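Local coordinates for capsular polysaccharide biosynthesis protein (Burkholderia pseudomallei, PDB 4BQN), which binds coenzyme A and is probably an acetyltransferase of capsular polysaccharide biosynthesis, at residues W159-L164 against S181-I186. The protein carries 1 engineered substitution. Numbering follows the deposited sequence.
Sequences WCVDEL and SVTDFI. With COA (coenzyme A), chain C.
Val161 and Leu164, one turn apart on helix 153-167, pack against Thr183, and Leu164 also against Ile186, of the short helix 183-189, while Trp159, Glu163 and one branch of Leu164 meet coenzyme A. At the start of the segment, the indole of Trp159 brings CH2 to within 3.9 Å of C2A of the adenine, and CG of Glu163 lies 3.5 Å above one face of that indole, nearer the periphery of the ring than its centre. Val161 sends CG1, anti to the backbone N (chi1 166°), to CG2 of Thr183 at 4.2 Å, methyl against methyl. Glu163 approaches the adenine with its aliphatic part, CB lying 3.4 Å from N1A; its chain then bends at chi2 (-63°), and OE1 forms a salt bridge with Arg167, which also binds coenzyme A. Leu164 divides its branches between helix and cofactor. Leu164 CB passes Thr183 OG1 at 3.9 Å and its CD1 meets the CD1 methyl of Ile186 at 4.2 Å, whereas its CD2 reaches N6A of the adenine at 3.8 Å. The side chains of Leu164 and Thr183 run past each other in opposite directions; the Thr183 hydroxyl is hydrogen-bonded to Gln96. This largely buried apolar seam joins the adenine-binding helix 153-167 to the first turn of helix 183-189, with Trp100 touching both Cys160 and Ile186 and helix 204-217 packing on Val182 and Phe185.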
loop_
_atom_site.group_PDB
_atom_site.type_symbol
_atom_site.label_atom_id
_atom_site.label_comp_id
_atom_site.label_asym_id
_atom_site.label_seq_id
_atom_site.Cartn_x
_atom_site.Cartn_y
_atom_site.Cartn_z
ATOM N N TRP A 159 1.514 12.883 9.565
ATOM C CA TRP A 159 0.863 11.695 10.079
ATOM C C TRP A 159 1.281 10.467 9.264
ATOM O O TRP A 159 1.574 9.409 9.834
ATOM C CB TRP A 159 -0.652 11.873 10.087
ATOM C CG TRP A 159 -1.389 10.691 10.570
ATOM C CD1 TRP A 159 -1.687 10.375 11.870
ATOM C CD2 TRP A 159 -1.969 9.657 9.757
ATOM N NE1 TRP A 159 -2.394 9.192 11.914
ATOM C CE2 TRP A 159 -2.589 8.737 10.632
ATOM C CE3 TRP A 159 -2.022 9.425 8.376
ATOM C CZ2 TRP A 159 -3.261 7.591 10.169
ATOM C CZ3 TRP A 159 -2.693 8.284 7.912
ATOM C CH2 TRP A 159 -3.295 7.380 8.811
ATOM N N CYS A 160 1.304 10.594 7.934
ATOM C CA CYS A 160 1.725 9.473 7.094
ATOM C C CYS A 160 3.142 9.005 7.428
ATOM O O CYS A 160 3.402 7.799 7.493
ATOM C CB CYS A 160 1.643 9.829 5.607
ATOM S SG CYS A 160 -0.045 10.083 5.003
ATOM N N VAL A 161 4.054 9.944 7.670
ATOM C CA VAL A 161 5.412 9.587 8.050
ATOM C C VAL A 161 5.411 8.915 9.416
ATOM O O VAL A 161 6.070 7.881 9.587
ATOM C CB VAL A 161 6.327 10.822 8.095
ATOM C CG1 VAL A 161 7.647 10.506 8.807
ATOM C CG2 VAL A 161 6.566 11.303 6.679
ATOM N N ASP A 162 4.679 9.474 10.382
ATOM C CA ASP A 162 4.639 8.889 11.730
ATOM C C ASP A 162 4.106 7.458 11.745
ATOM O O ASP A 162 4.576 6.624 12.515
ATOM C CB ASP A 162 3.802 9.734 12.681
ATOM C CG ASP A 162 4.443 11.063 13.008
ATOM O OD1 ASP A 162 5.636 11.260 12.697
ATOM O OD2 ASP A 162 3.735 11.912 13.579
ATOM N N GLU A 163 3.106 7.171 10.909
ATOM C CA GLU A 163 2.579 5.804 10.829
ATOM C C GLU A 163 3.645 4.807 10.363
ATOM O O GLU A 163 3.690 3.665 10.839
ATOM C CB GLU A 163 1.381 5.744 9.887
ATOM C CG GLU A 163 0.139 6.416 10.453
ATOM C CD GLU A 163 -0.376 5.744 11.718
ATOM O OE1 GLU A 163 -0.562 4.509 11.736
ATOM O OE2 GLU A 163 -0.605 6.448 12.702
ATOM N N LEU A 164 4.473 5.222 9.409
ATOM C CA LEU A 164 5.590 4.393 8.967
ATOM C C LEU A 164 6.650 4.252 10.056
ATOM O O LEU A 164 7.122 3.156 10.322
ATOM C CB LEU A 164 6.195 4.947 7.677
ATOM C CG LEU A 164 5.299 4.903 6.427
ATOM C CD1 LEU A 164 5.987 5.572 5.254
ATOM C CD2 LEU A 164 4.944 3.462 6.070
ATOM N N SER A 181 13.745 -0.080 4.748
ATOM C CA SER A 181 12.673 0.917 4.619
ATOM C C SER A 181 13.034 2.062 3.676
ATOM O O SER A 181 14.210 2.292 3.377
ATOM C CB SER A 181 12.319 1.511 5.980
ATOM O OG SER A 181 11.857 0.528 6.882
ATOM N N VAL A 182 12.011 2.790 3.239
ATOM C CA VAL A 182 12.175 3.922 2.327
ATOM C C VAL A 182 11.399 5.155 2.802
ATOM O O VAL A 182 11.012 5.995 1.998
ATOM C CB VAL A 182 11.759 3.582 0.874
ATOM C CG1 VAL A 182 12.796 2.694 0.213
ATOM C CG2 VAL A 182 10.381 2.924 0.821
ATOM N N THR A 183 11.233 5.295 4.113
ATOM C CA THR A 183 10.433 6.385 4.683
ATOM C C THR A 183 10.935 7.783 4.277
ATOM O O THR A 183 10.135 8.631 3.853
ATOM C CB THR A 183 10.363 6.275 6.214
ATOM O OG1 THR A 183 9.900 4.961 6.559
ATOM C CG2 THR A 183 9.408 7.329 6.792
ATOM N N ASP A 184 12.244 8.023 4.403
ATOM C CA ASP A 184 12.793 9.347 4.088
ATOM C C ASP A 184 12.640 9.648 2.603
ATOM O O ASP A 184 12.331 10.776 2.221
ATOM C CB ASP A 184 14.274 9.435 4.504
ATOM C CG ASP A 184 14.484 9.227 5.996
ATOM O OD1 ASP A 184 13.635 9.672 6.798
ATOM O OD2 ASP A 184 15.510 8.616 6.372
ATOM N N PHE A 185 12.838 8.629 1.778
ATOM C CA PHE A 185 12.645 8.754 0.346
ATOM C C PHE A 185 11.210 9.156 0.009
ATOM O O PHE A 185 10.977 10.057 -0.791
ATOM C CB PHE A 185 13.010 7.433 -0.356
ATOM C CG PHE A 185 12.816 7.472 -1.836
ATOM C CD1 PHE A 185 13.770 8.055 -2.662
ATOM C CD2 PHE A 185 11.637 6.975 -2.410
ATOM C CE1 PHE A 185 13.584 8.106 -4.033
ATOM C CE2 PHE A 185 11.440 7.030 -3.784
ATOM C CZ PHE A 185 12.415 7.601 -4.592
ATOM N N ILE A 186 10.243 8.483 0.618
ATOM C CA ILE A 186 8.842 8.800 0.324
ATOM C C ILE A 186 8.523 10.267 0.657
ATOM O O ILE A 186 7.995 10.997 -0.181
ATOM C CB ILE A 186 7.860 7.846 1.031
ATOM C CG1 ILE A 186 8.026 6.413 0.483
ATOM C CG2 ILE A 186 6.423 8.330 0.838
ATOM C CD1 ILE A 186 7.343 5.342 1.317
HETATM N N1A COA C . -0.811 3.991 7.886
HETATM C C2A COA C . -2.117 3.734 8.153
HETATM N N3A COA C . -2.630 2.492 8.129
HETATM C C4A COA C . -1.819 1.442 7.868
HETATM C C5A COA C . -0.404 1.648 7.584
HETATM C C6A COA C . 0.083 3.021 7.606
HETATM N N6A COA C . 1.380 3.282 7.343
HETATM N N7A COA C . 0.164 0.441 7.352
HETATM C C8A COA C . -0.824 -0.479 7.492
HETATM N N9A COA C . -2.001 0.126 7.772
HETATM C C1B COA C . -3.301 -0.498 8.049
HETATM C C2B COA C . -3.598 -1.769 7.272
HETATM O O2B COA C . -4.180 -1.455 6.006
HETATM C C3B COA C . -4.563 -2.443 8.234
HETATM O O3B COA C . -5.830 -1.772 8.094
HETATM P P3B COA C . -7.190 -2.355 8.724
HETATM O O7A COA C . -8.248 -1.431 8.174
HETATM O O8A COA C . -7.283 -3.756 8.183
HETATM O O9A COA C . -7.027 -2.290 10.224
HETATM C C4B COA C . -3.984 -2.097 9.605
HETATM O O4B COA C . -3.218 -0.906 9.417
HETATM C C5B COA C . -3.104 -3.192 10.209
HETATM O O5B COA C . -2.083 -3.481 9.263
HETATM P P1A COA C . -0.559 -3.634 9.684
HETATM O O1A COA C . 0.212 -3.775 8.405
HETATM O O2A COA C . -0.151 -2.538 10.623
HETATM O O3A COA C . -0.459 -4.982 10.537
HETATM P P2A COA C . -0.811 -6.533 10.275
HETATM O O4A COA C . -1.935 -6.898 11.211
HETATM O O5A COA C . 0.493 -7.267 10.424
HETATM O O6A COA C . -1.349 -6.645 8.781
HETATM C CBP COA C . -1.461 -6.687 6.386
HETATM C CCP COA C . -0.535 -6.767 7.598
HETATM C CDP COA C . -0.655 -6.803 5.098
HETATM C CEP COA C . -2.396 -7.883 6.431
HETATM C CAP COA C . -2.230 -5.342 6.464
HETATM O OAP COA C . -1.335 -4.256 6.215
HETATM C C9P COA C . -3.448 -5.167 5.570
HETATM O O9P COA C . -4.540 -5.591 5.924
HETATM N N8P COA C . -3.304 -4.487 4.427
HETATM C C7P COA C . -4.427 -4.213 3.540
HETATM C C6P COA C . -4.905 -5.399 2.721
HETATM C C5P COA C . -3.771 -5.852 1.841
HETATM O O5P COA C . -2.977 -6.700 2.217
HETATM N N4P COA C . -3.710 -5.267 0.659
HETATM C C3P COA C . -2.681 -5.591 -0.288
HETATM C C2P COA C . -1.923 -4.338 -0.662
HETATM S S1P COA C . -0.369 -4.822 -1.303
#